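Local coordinates for protein-tyrosine-phosphatase (Chaetomium thermophilum var. thermophilum DSM 1495, PDB 5M43), which probably removes phosphate from tyrosine and serine/threonine residues of proteins, being the phosphatase domain of the ribosome-assembly factor Yvh1, at residues 2-7 / 148-153; 24-29 / 47-52; 31-36 / 75-80. One frame throughout, in Å; residues are numbered along the deposited sequence. Where two conformers were deposited one is given.

In the fold
Starting at the N terminus, residues 2-7 carry the outermost strand 4-5 and meet 148-153, the loop after helix 135-147; interaction 1 therefore closes a loop of 140 intervening residues, and both other contacts are nested within it. Interaction 2 pairs helix 23-29 with the short helix 47-50, while interaction 3 lays strand 33-36 against helix 71-83. Because segment 31-36 falls between the two halves of interaction 2, these contacts cross along the chain, and they touch in space through Phe49 and Ile34. Leu3 packs on Leu25, Ile26 and Ile31, so the N-terminal segment also meets the first halves of interactions 2 and 3.

Interaction 1: 2-7 / 148-153; sequences ALNRIK and ETRPIA
The end of the Asn4 amide meets the guanidinium edge of Arg150, the two flat groups being turned 55° from each other and the side chains crossing at about a right angle. Ala2 O approaches the same guanidinium obliquely, 3.2 Å from Arg150 NH1, a weak hydrogen bond with a bent N-H...O angle of 131°. A water also spans Ala2 N and Arg150 NH1, bonding only weakly to the arginine.

Thr149 supplies the firmer link. Its OG1 donates to Arg5 O at 2.8 Å, approaching from above the carbonyl plane, 49° out of it. The hydroxyl has a second partner: a water donates to Thr149 OG1 at 2.9 Å and accepts from Lys7 N, also at 2.9 Å. At the outer end Lys7 extends so that NZ reaches Glu148 OE1 at 3.0 Å, on the syn side but tilted out of the carboxylate plane, a salt bridge whose details are doubtful because Glu148 has two conformers. Lys7 also makes a cation-pi contact with Trp145.

Arg150 is buried, its NE and NH2 bonded to Gly106 O and Met105 O of the HCX5R signature P-loop after strand 99-102, which in this family binds the substrate phosphate. Asn4 and Ile6 pair with Val14 and Leu12 of strand 12-15, so the contact joins the edge of the sheet to the loop leaving helix 135-147, with Ile6 packed on Val146.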
ATOM      1  N   ALA A   2      11.984  -2.206  10.300  1.00 30.73           N
ATOM      2  CA  ALA A   2      12.463  -1.906   8.971  1.00 29.20           C
ATOM      3  C   ALA A   2      11.322  -1.440   8.121  1.00 23.01           C
ATOM      4  O   ALA A   2      10.145  -1.687   8.388  1.00 26.45           O
ATOM      5  CB  ALA A   2      13.088  -3.110   8.308  1.00 35.14           C
ATOM      6  N   LEU A   3      11.711  -0.797   7.072  1.00 22.38           N
ATOM      7  CA  LEU A   3      10.797  -0.546   5.959  1.00 20.18           C
ATOM      8  C   LEU A   3      11.158  -1.502   4.825  1.00 24.96           C
ATOM      9  O   LEU A   3      12.252  -1.401   4.246  1.00 28.63           O
ATOM     10  CB  LEU A   3      10.928   0.889   5.466  1.00 21.61           C
ATOM     11  CG  LEU A   3      10.751   1.893   6.612  1.00 20.48           C
ATOM     12  CD1 LEU A   3      10.988   3.240   5.972  1.00 21.28           C
ATOM     13  CD2 LEU A   3       9.348   1.798   7.254  1.00 23.67           C
ATOM     14  N   ASN A   4      10.270  -2.427   4.501  1.00 18.25           N
ATOM     15  CA  ASN A   4      10.595  -3.471   3.534  1.00 16.08           C
ATOM     16  C   ASN A   4      10.123  -3.125   2.136  1.00 15.58           C
ATOM     17  O   ASN A   4       9.055  -2.538   1.942  1.00 18.24           O
ATOM     18  CB  ASN A   4       9.989  -4.791   3.958  1.00 15.89           C
ATOM     19  CG  ASN A   4      10.665  -5.344   5.191  1.00 19.38           C
ATOM     20  OD1 ASN A   4      11.889  -5.583   5.217  1.00 21.78           O
ATOM     21  ND2 ASN A   4       9.898  -5.459   6.256  1.00 16.73           N
ATOM     22  N   ARG A   5      10.963  -3.464   1.159  1.00 15.86           N
ATOM     23  CA  ARG A   5      10.627  -3.205  -0.250  1.00 15.48           C
ATOM     24  C   ARG A   5       9.789  -4.347  -0.799  1.00 18.17           C
ATOM     25  O   ARG A   5      10.185  -5.529  -0.734  1.00 18.92           O
ATOM     26  CB  ARG A   5      11.935  -3.070  -1.032  1.00 15.82           C
ATOM     27  CG  ARG A   5      11.672  -2.605  -2.508  1.00 15.38           C
ATOM     28  CD  ARG A   5      12.963  -2.776  -3.352  1.00 19.38           C
ATOM     29  NE  ARG A   5      12.777  -2.317  -4.743  1.00 23.30           N
ATOM     30  CZ  ARG A   5      12.204  -3.058  -5.663  1.00 21.49           C
ATOM     31  NH1 ARG A   5      11.815  -4.298  -5.344  1.00 18.21           N
ATOM     32  NH2 ARG A   5      12.164  -2.609  -6.966  1.00 22.71           N
ATOM     33  N   ILE A   6       8.639  -3.990  -1.431  1.00 17.07           N
ATOM     34  CA  ILE A   6       7.797  -5.014  -2.037  1.00 19.59           C
ATOM     35  C   ILE A   6       8.499  -5.656  -3.243  1.00 17.51           C
ATOM     36  O   ILE A   6       9.102  -4.970  -4.083  1.00 18.86           O
ATOM     37  CB  ILE A   6       6.467  -4.345  -2.459  1.00 18.76           C
ATOM     38  CG1 ILE A   6       5.741  -3.712  -1.215  1.00 16.35           C
ATOM     39  CG2 ILE A   6       5.581  -5.380  -3.187  1.00 20.86           C
ATOM     40  CD1 ILE A   6       5.412  -4.787  -0.091  1.00 18.35           C
ATOM     41  N   LYS A   7       8.400  -6.984  -3.365  1.00 17.57           N
ATOM     42  CA  LYS A   7       8.984  -7.716  -4.491  1.00 21.09           C
ATOM     43  C   LYS A   7       8.452  -7.202  -5.829  1.00 21.11           C
ATOM     44  O   LYS A   7       7.251  -6.886  -5.947  1.00 20.81           O
ATOM     45  CB  LYS A   7       8.666  -9.209  -4.321  1.00 23.84           C
ATOM     46  CG  LYS A   7       9.151 -10.101  -5.447  1.00 26.24           C
ATOM     47  CD  LYS A   7       8.729 -11.556  -5.215  1.00 27.30           C
ATOM     48  CE  LYS A   7       9.347 -12.420  -6.330  1.00 36.87           C
ATOM     49  NZ  LYS A   7       8.983 -13.840  -6.126  1.00 40.50           N
ATOM     50  N   GLU A 148       6.692 -12.240   1.012  0.54 20.50           N
ATOM     51  CA  GLU A 148       8.057 -12.581   0.646  0.54 22.26           C
ATOM     52  C   GLU A 148       9.068 -11.568   1.165  0.54 21.46           C
ATOM     53  O   GLU A 148      10.245 -11.924   1.348  0.54 20.81           O
ATOM     54  CB  GLU A 148       8.178 -12.736  -0.878  0.54 24.07           C
ATOM     55  CG  GLU A 148       7.359 -13.904  -1.385  0.54 25.67           C
ATOM     56  CD  GLU A 148       7.658 -14.265  -2.813  0.54 29.09           C
ATOM     57  OE1 GLU A 148       8.849 -14.349  -3.167  0.54 29.94           O
ATOM     58  OE2 GLU A 148       6.689 -14.479  -3.576  0.54 32.26           O
ATOM     59  N   THR A 149       8.669 -10.320   1.389  1.00 20.81           N
ATOM     60  CA  THR A 149       9.583  -9.353   1.995  1.00 19.39           C
ATOM     61  C   THR A 149       9.050  -8.714   3.257  1.00 19.19           C
ATOM     62  O   THR A 149       9.847  -8.074   3.973  1.00 20.16           O
ATOM     63  CB  THR A 149       9.977  -8.225   1.037  1.00 18.33           C
ATOM     64  OG1 THR A 149       8.794  -7.456   0.718  1.00 19.76           O
ATOM     65  CG2 THR A 149      10.589  -8.781  -0.227  1.00 18.56           C
ATOM     66  N   ARG A 150       7.739  -8.889   3.579  1.00 18.98           N
ATOM     67  CA  ARG A 150       7.155  -8.397   4.831  1.00 18.45           C
ATOM     68  C   ARG A 150       6.456  -9.592   5.478  1.00 19.30           C
ATOM     69  O   ARG A 150       5.231  -9.722   5.429  1.00 20.30           O
ATOM     70  CB  ARG A 150       6.183  -7.234   4.543  1.00 20.45           C
ATOM     71  CG  ARG A 150       5.615  -6.581   5.809  1.00 21.88           C
ATOM     72  CD  ARG A 150       6.678  -5.731   6.496  1.00 20.84           C
ATOM     73  NE  ARG A 150       6.122  -5.016   7.705  1.00 20.80           N
ATOM     74  CZ  ARG A 150       6.904  -4.294   8.522  1.00 22.25           C
ATOM     75  NH1 ARG A 150       8.231  -4.200   8.239  1.00 21.40           N
ATOM     76  NH2 ARG A 150       6.444  -3.672   9.609  1.00 21.96           N
ATOM     77  N   PRO A 151       7.206 -10.488   6.110  1.00 21.04           N
ATOM     78  CA  PRO A 151       6.594 -11.742   6.563  1.00 21.90           C
ATOM     79  C   PRO A 151       5.479 -11.546   7.597  1.00 25.26           C
ATOM     80  O   PRO A 151       4.598 -12.421   7.681  1.00 26.55           O
ATOM     81  CB  PRO A 151       7.790 -12.540   7.140  1.00 27.74           C
ATOM     82  CG  PRO A 151       8.943 -11.550   7.202  1.00 28.03           C
ATOM     83  CD  PRO A 151       8.688 -10.500   6.181  1.00 22.03           C
ATOM     84  N   ILE A 152       5.470 -10.446   8.378  1.00 20.15           N
ATOM     85  CA  ILE A 152       4.372 -10.271   9.353  1.00 21.50           C
ATOM     86  C   ILE A 152       3.063  -9.850   8.690  1.00 23.13           C
ATOM     87  O   ILE A 152       2.020  -9.839   9.402  1.00 23.54           O
ATOM     88  CB  ILE A 152       4.717  -9.217  10.419  1.00 24.86           C
ATOM     89  CG1 ILE A 152       3.848  -9.344  11.679  1.00 35.44           C
ATOM     90  CG2 ILE A 152       4.712  -7.808   9.839  1.00 26.79           C
ATOM     91  CD1 ILE A 152       4.253  -8.381  12.751  1.00 41.89           C
ATOM     92  N   ALA A 153       3.066  -9.593   7.379  1.00 21.21           N
ATOM     93  CA  ALA A 153       1.854  -9.110   6.704  1.00 19.51           C
ATOM     94  C   ALA A 153       0.668 -10.025   6.972  1.00 23.34           C
ATOM     95  O   ALA A 153       0.782 -11.255   6.913  1.00 23.87           O
ATOM     96  CB  ALA A 153       2.129  -9.041   5.194  1.00 18.57           C
TER
HETATM   97  O   HOH W   1       8.436  -1.065  10.147  1.00 35.58           O
HETATM   98  O   HOH W   2       9.953  -4.474  10.582  1.00 47.32           O
HETATM   99  O   HOH W   3       6.937  -8.351  -1.281  1.00 20.86           O

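Interaction 2: 24-29 / 47-52; sequences RLIKEH and EAFRHV
Apolar packing between Ile26 and Phe49 forms the buried part of this contact between helix 23-29 and the weakly bonded helix 47-50, which precede and follow strand 33-36 in the chain. Ile26 CG1 is equidistant from two ring carbons, 3.5 Å from both Phe49 CE1 and Phe49 CZ, and the side chains cross at about a right angle; the methylene approaches the ring obliquely. The other branch, Ile26 CG2, lies 3.8 Å from Ala48 O and 4.5 Å from Ala48 CB, so the isoleucine reaches both neighbours with different branches. Ala23, one turn back on the first helix, also touches Ala48 and Phe49, while Val42 adds to the packing on Phe49.

A mixed contact follows at the surface. An off-staggered chi2 of 146° sets Lys27 CD over the alanine methyl, 3.8 Å from Ala48 CB. Bends at chi3 and chi4 (72° and 60°) fold CE and NZ toward Glu47.

Only one charged pair spans the two segments: Lys27 NZ meets Glu47 OE2 through the syn lone pair of the carboxylate. The modelled separation of Lys27 NZ and Glu47 OE2, 2.5 Å, is short enough for its exact value to be doubtful.

The chemistry is thus layered, with hydrocarbon inside and an ion pair on exposed residues outside. It implies structural packing made, between these two segments, chiefly by side chains, with no backbone hydrogen bond.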
ATOM      1  N   ARG A  24      16.232   8.644   9.142  0.53 24.76           N
ATOM      2  CA  ARG A  24      17.338   7.872   8.587  0.53 22.72           C
ATOM      3  C   ARG A  24      16.869   6.859   7.554  0.53 21.61           C
ATOM      4  O   ARG A  24      17.544   6.628   6.546  0.53 21.93           O
ATOM      5  CB  ARG A  24      18.067   7.182   9.728  0.53 22.22           C
ATOM      6  CG  ARG A  24      19.400   6.637   9.302  0.53 22.16           C
ATOM      7  CD  ARG A  24      20.017   5.800  10.428  0.53 24.86           C
ATOM      8  NE  ARG A  24      20.388   6.576  11.589  0.53 24.85           N
ATOM      9  CZ  ARG A  24      21.552   7.217  11.737  0.53 30.86           C
ATOM     10  NH1 ARG A  24      22.464   7.229  10.764  0.53 30.85           N
ATOM     11  NH2 ARG A  24      21.819   7.857  12.861  0.53 33.09           N
ATOM     12  N   LEU A  25      15.715   6.230   7.784  1.00 20.79           N
ATOM     13  CA  LEU A  25      15.228   5.211   6.864  1.00 19.33           C
ATOM     14  C   LEU A  25      14.580   5.853   5.655  1.00 20.48           C
ATOM     15  O   LEU A  25      14.662   5.313   4.555  1.00 20.69           O
ATOM     16  CB  LEU A  25      14.205   4.289   7.568  1.00 19.63           C
ATOM     17  CG  LEU A  25      14.743   3.543   8.813  1.00 20.15           C
ATOM     18  CD1 LEU A  25      13.686   2.524   9.234  1.00 22.23           C
ATOM     19  CD2 LEU A  25      16.065   2.855   8.510  1.00 23.32           C
ATOM     20  N   ILE A  26      13.839   6.955   5.863  1.00 20.49           N
ATOM     21  CA  ILE A  26      13.312   7.696   4.719  1.00 22.44           C
ATOM     22  C   ILE A  26      14.455   8.073   3.781  1.00 21.75           C
ATOM     23  O   ILE A  26      14.354   7.921   2.552  1.00 22.74           O
ATOM     24  CB  ILE A  26      12.572   8.939   5.259  1.00 24.89           C
ATOM     25  CG1 ILE A  26      11.393   8.554   6.196  1.00 30.76           C
ATOM     26  CG2 ILE A  26      12.257   9.910   4.133  1.00 24.48           C
ATOM     27  CD1 ILE A  26      10.531   7.412   5.788  1.00 30.14           C
ATOM     28  N   LYS A  27      15.568   8.560   4.344  1.00 21.82           N
ATOM     29  CA  LYS A  27      16.706   8.970   3.509  1.00 22.38           C
ATOM     30  C   LYS A  27      17.395   7.764   2.886  1.00 21.59           C
ATOM     31  O   LYS A  27      17.806   7.818   1.724  1.00 22.51           O
ATOM     32  CB  LYS A  27      17.700   9.807   4.311  1.00 25.85           C
ATOM     33  CG  LYS A  27      17.167  11.231   4.605  1.00 35.48           C
ATOM     34  CD  LYS A  27      17.669  11.709   5.971  1.00 44.12           C
ATOM     35  CE  LYS A  27      19.148  12.039   5.944  1.00 50.54           C
ATOM     36  NZ  LYS A  27      19.381  13.129   4.925  1.00 54.60           N
ATOM     37  N   GLU A  28      17.519   6.657   3.648  1.00 20.78           N
ATOM     38  CA  GLU A  28      18.201   5.461   3.122  1.00 21.44           C
ATOM     39  C   GLU A  28      17.531   4.923   1.874  1.00 18.26           C
ATOM     40  O   GLU A  28      18.204   4.556   0.900  1.00 19.22           O
ATOM     41  CB  GLU A  28      18.217   4.356   4.190  1.00 17.95           C
ATOM     42  CG  GLU A  28      18.877   3.042   3.712  1.00 18.62           C
ATOM     43  CD  GLU A  28      18.842   1.924   4.728  1.00 19.74           C
ATOM     44  OE1 GLU A  28      18.234   2.128   5.818  1.00 20.58           O
ATOM     45  OE2 GLU A  28      19.419   0.871   4.433  1.00 20.72           O
ATOM     46  N   HIS A  29      16.197   4.894   1.875  1.00 18.99           N
ATOM     47  CA  HIS A  29      15.443   4.367   0.760  1.00 19.27           C
ATOM     48  C   HIS A  29      15.022   5.443  -0.206  1.00 22.63           C
ATOM     49  O   HIS A  29      14.385   5.094  -1.205  1.00 22.34           O
ATOM     50  CB  HIS A  29      14.201   3.610   1.299  1.00 17.74           C
ATOM     51  CG  HIS A  29      14.588   2.473   2.202  1.00 19.89           C
ATOM     52  ND1 HIS A  29      15.448   1.478   1.781  1.00 20.97           N
ATOM     53  CD2 HIS A  29      14.274   2.193   3.491  1.00 26.21           C
ATOM     54  CE1 HIS A  29      15.649   0.633   2.773  1.00 24.12           C
ATOM     55  NE2 HIS A  29      14.935   1.026   3.814  1.00 23.97           N
ATOM     56  N   GLU A  47      14.310  17.918   7.889  1.00 47.03           N
ATOM     57  CA  GLU A  47      14.642  18.020   6.467  1.00 48.61           C
ATOM     58  C   GLU A  47      14.231  16.781   5.691  1.00 43.77           C
ATOM     59  O   GLU A  47      13.861  16.871   4.520  1.00 43.94           O
ATOM     60  CB  GLU A  47      16.149  18.273   6.299  1.00 55.78           C
ATOM     61  CG  GLU A  47      17.052  17.080   6.711  1.00 60.71           C
ATOM     62  CD  GLU A  47      17.376  16.101   5.571  1.00 63.14           C
ATOM     63  OE1 GLU A  47      16.935  16.325   4.424  1.00 63.44           O
ATOM     64  OE2 GLU A  47      18.086  15.099   5.832  1.00 63.93           O
ATOM     65  N   ALA A  48      14.292  15.609   6.319  1.00 40.19           N
ATOM     66  CA  ALA A  48      13.954  14.380   5.611  1.00 36.20           C
ATOM     67  C   ALA A  48      12.495  14.366   5.195  1.00 32.96           C
ATOM     68  O   ALA A  48      12.123  13.701   4.214  1.00 34.36           O
ATOM     69  CB  ALA A  48      14.234  13.170   6.507  1.00 33.59           C
ATOM     70  N   PHE A  49      11.637  15.044   5.948  1.00 34.81           N
ATOM     71  CA  PHE A  49      10.205  15.025   5.649  1.00 34.72           C
ATOM     72  C   PHE A  49       9.691  16.303   5.019  1.00 34.78           C
ATOM     73  O   PHE A  49       8.552  16.314   4.550  1.00 35.74           O
ATOM     74  CB  PHE A  49       9.394  14.739   6.928  1.00 34.60           C
ATOM     75  CG  PHE A  49       9.686  13.377   7.540  1.00 30.50           C
ATOM     76  CD1 PHE A  49       8.998  12.255   7.095  1.00 30.09           C
ATOM     77  CD2 PHE A  49      10.656  13.221   8.543  1.00 31.12           C
ATOM     78  CE1 PHE A  49       9.275  10.981   7.614  1.00 26.47           C
ATOM     79  CE2 PHE A  49      10.936  11.957   9.076  1.00 28.92           C
ATOM     80  CZ  PHE A  49      10.231  10.829   8.637  1.00 25.39           C
ATOM     81  N   ARG A  50      10.511  17.359   4.963  1.00 37.12           N
ATOM     82  CA  ARG A  50      10.008  18.688   4.625  1.00 42.96           C
ATOM     83  C   ARG A  50       9.306  18.708   3.272  1.00 41.83           C
ATOM     84  O   ARG A  50       8.285  19.401   3.103  1.00 45.23           O
ATOM     85  CB  ARG A  50      11.157  19.689   4.644  1.00 49.19           C
ATOM     86  CG  ARG A  50      10.859  20.991   3.900  1.00 57.20           C
ATOM     87  CD  ARG A  50      11.857  22.069   4.293  1.00 63.33           C
ATOM     88  NE  ARG A  50      11.681  22.456   5.694  1.00 67.72           N
ATOM     89  CZ  ARG A  50      10.745  23.301   6.127  1.00 71.16           C
ATOM     90  NH1 ARG A  50       9.894  23.858   5.272  1.00 72.79           N
ATOM     91  NH2 ARG A  50      10.652  23.593   7.420  1.00 73.13           N
ATOM     92  N   HIS A  51       9.813  17.956   2.295  1.00 36.90           N
ATOM     93  CA  HIS A  51       9.202  17.995   0.969  1.00 40.34           C
ATOM     94  C   HIS A  51       8.519  16.689   0.566  1.00 36.66           C
ATOM     95  O   HIS A  51       8.198  16.514  -0.610  1.00 37.44           O
ATOM     96  CB  HIS A  51      10.252  18.395  -0.075  1.00 45.12           C
ATOM     97  CG  HIS A  51      10.857  19.754   0.165  1.00 49.56           C
ATOM     98  ND1 HIS A  51      10.193  20.932  -0.116  1.00 52.01           N
ATOM     99  CD2 HIS A  51      12.056  20.117   0.688  1.00 51.70           C
ATOM    100  CE1 HIS A  51      10.960  21.957   0.213  1.00 54.23           C
ATOM    101  NE2 HIS A  51      12.093  21.491   0.706  1.00 53.38           N
ATOM    102  N   VAL A  52       8.300  15.757   1.493  0.54 33.32           N
ATOM    103  CA  VAL A  52       7.637  14.523   1.090  0.54 30.52           C
ATOM    104  C   VAL A  52       6.181  14.817   0.771  0.54 32.07           C
ATOM    105  O   VAL A  52       5.567  15.739   1.326  0.54 32.64           O
ATOM    106  CB  VAL A  52       7.772  13.426   2.164  0.54 29.99           C
ATOM    107  CG1 VAL A  52       9.263  13.199   2.483  0.54 31.43           C
ATOM    108  CG2 VAL A  52       6.965  13.786   3.389  0.54 29.72           C
TER

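Interaction 3: 31-36 / 75-80; sequences ITHILS and VRFIDS
In the helix that turns Phe77 toward His33 and Leu35, the carbonyl oxygen Arg76 O is gripped twice by one residue: Ser80 N donates to Arg76 O at 2.8 Å as the ordinary helical bond, and Ser80 OG also donates to Arg76 O at 2.8 Å, from the opposite face of the carbonyl plane. The serine hydroxyl is thereby satisfied within its own helix. On the strand side, His33 ND1 and Thr32 OG1 are hydrogen-bonded at 2.7 Å, the hydroxyl lying in plane at the ring edge. This bond, whose hydroxyl is also bonded to Val98 N, would restrict the rotation of the imidazole.

No hydrogen bond passes between strand and helix; the join is made mainly by Phe77. Its CG stands anti to the backbone N (chi1 -176°), which carries the ring across to the strand. There His33 directs its edge toward the phenyl face in an offset edge-to-face pair, with the His33 and Phe77 ring centroids 6.0 Å apart and their planes at 70°. The leading ring carbon, Phe77 CZ, comes within 3.6 Å of Ile34 O, and Phe77 CD2 is 3.8 Å from Leu35 CB, which lies obliquely to the ring. Leu35 has a second partner in Ile78, with Leu35 CD2 4.1 Å from Ile78 CG1 and the side chains crossing at about a right angle. Leu55 on the next strand touches both Leu35 and Phe77, while Ile78 also packs on Val101 and Tyr117.

The axes of strand 33-36 and helix 75-80 approach to 9.4 Å and run nearly antiparallel, at 163°. Helix 71-83 connects the parallel strands 53-56 and 99-102, passing over strand 33-36 between them: a beta-alpha-beta crossover in the helix-flanked sheet characteristic of cysteine-dependent dual-specificity phosphatases.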
ATOM      1  N   ILE A  31      12.853   7.759  -0.032  1.00 21.87           N
ATOM      2  CA  ILE A  31      11.388   7.827  -0.094  1.00 20.50           C
ATOM      3  C   ILE A  31      10.941   9.259  -0.361  1.00 25.21           C
ATOM      4  O   ILE A  31      11.402  10.218   0.281  1.00 24.80           O
ATOM      5  CB  ILE A  31      10.789   7.270   1.214  1.00 21.18           C
ATOM      6  CG1 ILE A  31      10.956   5.751   1.191  1.00 21.10           C
ATOM      7  CG2 ILE A  31       9.286   7.674   1.396  1.00 23.62           C
ATOM      8  CD1 ILE A  31      10.984   5.056   2.578  1.00 22.48           C
ATOM      9  N   THR A  32      10.023   9.418  -1.327  1.00 22.43           N
ATOM     10  CA  THR A  32       9.508  10.735  -1.702  1.00 24.72           C
ATOM     11  C   THR A  32       8.038  10.910  -1.365  1.00 25.72           C
ATOM     12  O   THR A  32       7.538  12.053  -1.320  1.00 25.83           O
ATOM     13  CB  THR A  32       9.682  10.952  -3.215  1.00 23.97           C
ATOM     14  OG1 THR A  32       9.020   9.896  -3.931  1.00 25.44           O
ATOM     15  CG2 THR A  32      11.147  10.959  -3.625  1.00 24.83           C
ATOM     16  N   HIS A  33       7.327   9.816  -1.156  1.00 20.90           N
ATOM     17  CA  HIS A  33       5.879   9.828  -0.968  1.00 21.17           C
ATOM     18  C   HIS A  33       5.571   8.911   0.186  1.00 22.36           C
ATOM     19  O   HIS A  33       6.098   7.804   0.229  1.00 23.26           O
ATOM     20  CB  HIS A  33       5.100   9.323  -2.208  1.00 23.01           C
ATOM     21  CG  HIS A  33       5.176  10.237  -3.386  1.00 24.63           C
ATOM     22  ND1 HIS A  33       6.339  10.467  -4.087  1.00 24.75           N
ATOM     23  CD2 HIS A  33       4.206  10.936  -4.020  1.00 27.76           C
ATOM     24  CE1 HIS A  33       6.086  11.302  -5.091  1.00 25.91           C
ATOM     25  NE2 HIS A  33       4.797  11.606  -5.061  1.00 29.90           N
ATOM     26  N   ILE A  34       4.721   9.356   1.110  1.00 23.89           N
ATOM     27  CA  ILE A  34       4.296   8.517   2.230  1.00 22.39           C
ATOM     28  C   ILE A  34       2.770   8.466   2.239  1.00 22.26           C
ATOM     29  O   ILE A  34       2.109   9.517   2.304  1.00 23.51           O
ATOM     30  CB  ILE A  34       4.814   9.042   3.578  1.00 23.42           C
ATOM     31  CG1 ILE A  34       6.369   8.980   3.607  1.00 23.59           C
ATOM     32  CG2 ILE A  34       4.189   8.251   4.761  1.00 23.25           C
ATOM     33  CD1 ILE A  34       6.959   9.462   4.900  1.00 24.42           C
ATOM     34  N   LEU A  35       2.215   7.251   2.155  1.00 20.12           N
ATOM     35  CA  LEU A  35       0.785   7.013   2.399  1.00 20.43           C
ATOM     36  C   LEU A  35       0.651   6.413   3.789  1.00 22.46           C
ATOM     37  O   LEU A  35       1.129   5.296   4.032  1.00 22.03           O
ATOM     38  CB  LEU A  35       0.243   6.063   1.331  1.00 20.81           C
ATOM     39  CG  LEU A  35      -1.203   5.603   1.578  1.00 23.70           C
ATOM     40  CD1 LEU A  35      -2.164   6.805   1.588  1.00 24.55           C
ATOM     41  CD2 LEU A  35      -1.637   4.583   0.527  1.00 23.95           C
ATOM     42  N   SER A  36       0.011   7.161   4.696  1.00 22.45           N
ATOM     43  CA  SER A  36      -0.303   6.680   6.039  1.00 24.46           C
ATOM     44  C   SER A  36      -1.711   6.101   6.015  1.00 20.74           C
ATOM     45  O   SER A  36      -2.701   6.843   5.933  1.00 23.70           O
ATOM     46  CB  SER A  36      -0.188   7.799   7.078  1.00 25.47           C
ATOM     47  OG  SER A  36       1.072   8.473   6.988  1.00 25.50           O
ATOM     48  N   VAL A  75      -4.923   3.611  -4.284  1.00 20.52           N
ATOM     49  CA  VAL A  75      -4.231   3.102  -5.473  1.00 20.05           C
ATOM     50  C   VAL A  75      -3.741   4.244  -6.365  1.00 21.45           C
ATOM     51  O   VAL A  75      -2.603   4.197  -6.875  1.00 23.44           O
ATOM     52  CB  VAL A  75      -5.153   2.114  -6.215  1.00 24.44           C
ATOM     53  CG1 VAL A  75      -4.602   1.710  -7.562  1.00 28.10           C
ATOM     54  CG2 VAL A  75      -5.378   0.860  -5.358  1.00 21.48           C
ATOM     55  N   ARG A  76      -4.570   5.272  -6.583  1.00 22.89           N
ATOM     56  CA  ARG A  76      -4.136   6.439  -7.368  1.00 22.38           C
ATOM     57  C   ARG A  76      -2.935   7.139  -6.722  1.00 23.22           C
ATOM     58  O   ARG A  76      -2.002   7.559  -7.428  1.00 23.59           O
ATOM     59  CB  ARG A  76      -5.301   7.413  -7.576  1.00 23.37           C
ATOM     60  CG  ARG A  76      -6.356   6.850  -8.539  1.00 28.40           C
ATOM     61  CD  ARG A  76      -7.335   7.938  -8.982  1.00 34.66           C
ATOM     62  NE  ARG A  76      -8.000   8.510  -7.820  1.00 39.62           N
ATOM     63  CZ  ARG A  76      -9.227   8.171  -7.414  1.00 43.42           C
ATOM     64  NH1 ARG A  76      -9.952   7.276  -8.097  1.00 45.78           N
ATOM     65  NH2 ARG A  76      -9.730   8.746  -6.322  1.00 40.88           N
ATOM     66  N   PHE A  77      -2.899   7.235  -5.380  1.00 21.33           N
ATOM     67  CA  PHE A  77      -1.758   7.864  -4.717  1.00 22.39           C
ATOM     68  C   PHE A  77      -0.471   7.075  -4.952  1.00 22.82           C
ATOM     69  O   PHE A  77       0.566   7.637  -5.333  1.00 24.17           O
ATOM     70  CB  PHE A  77      -1.983   7.967  -3.199  1.00 22.79           C
ATOM     71  CG  PHE A  77      -0.892   8.676  -2.506  1.00 24.60           C
ATOM     72  CD1 PHE A  77      -0.952  10.073  -2.366  1.00 25.91           C
ATOM     73  CD2 PHE A  77       0.188   7.946  -1.949  1.00 22.05           C
ATOM     74  CE1 PHE A  77       0.073  10.769  -1.692  1.00 28.24           C
ATOM     75  CE2 PHE A  77       1.244   8.626  -1.275  1.00 22.66           C
ATOM     76  CZ  PHE A  77       1.163  10.055  -1.153  1.00 22.91           C
ATOM     77  N   ILE A  78      -0.531   5.762  -4.776  1.00 21.82           N
ATOM     78  CA  ILE A  78       0.650   4.915  -4.966  1.00 19.95           C
ATOM     79  C   ILE A  78       1.094   4.952  -6.429  1.00 22.17           C
ATOM     80  O   ILE A  78       2.281   5.194  -6.746  1.00 21.58           O
ATOM     81  CB  ILE A  78       0.356   3.480  -4.512  1.00 18.32           C
ATOM     82  CG1 ILE A  78       0.038   3.445  -2.990  1.00 18.85           C
ATOM     83  CG2 ILE A  78       1.544   2.552  -4.859  1.00 21.09           C
ATOM     84  CD1 ILE A  78      -0.501   2.129  -2.544  1.00 20.77           C
ATOM     85  N   ASP A  79       0.149   4.748  -7.355  1.00 20.79           N
ATOM     86  CA  ASP A  79       0.518   4.738  -8.765  1.00 22.82           C
ATOM     87  C   ASP A  79       1.074   6.087  -9.197  1.00 22.79           C
ATOM     88  O   ASP A  79       2.084   6.151  -9.902  1.00 23.55           O
ATOM     89  CB  ASP A  79      -0.700   4.340  -9.619  1.00 22.73           C
ATOM     90  CG  ASP A  79      -0.372   4.246 -11.089  1.00 25.07           C
ATOM     91  OD1 ASP A  79       0.387   3.321 -11.403  1.00 25.35           O
ATOM     92  OD2 ASP A  79      -0.952   5.045 -11.890  1.00 27.94           O
ATOM     93  N   SER A  80       0.396   7.200  -8.846  1.00 26.22           N
ATOM     94  CA  SER A  80       0.913   8.477  -9.325  1.00 29.14           C
ATOM     95  C   SER A  80       2.243   8.826  -8.670  1.00 27.80           C
ATOM     96  O   SER A  80       3.121   9.420  -9.321  1.00 29.13           O
ATOM     97  CB  SER A  80      -0.103   9.604  -9.142  1.00 36.13           C
ATOM     98  OG  SER A  80      -0.388   9.802  -7.791  1.00 40.09           O
TER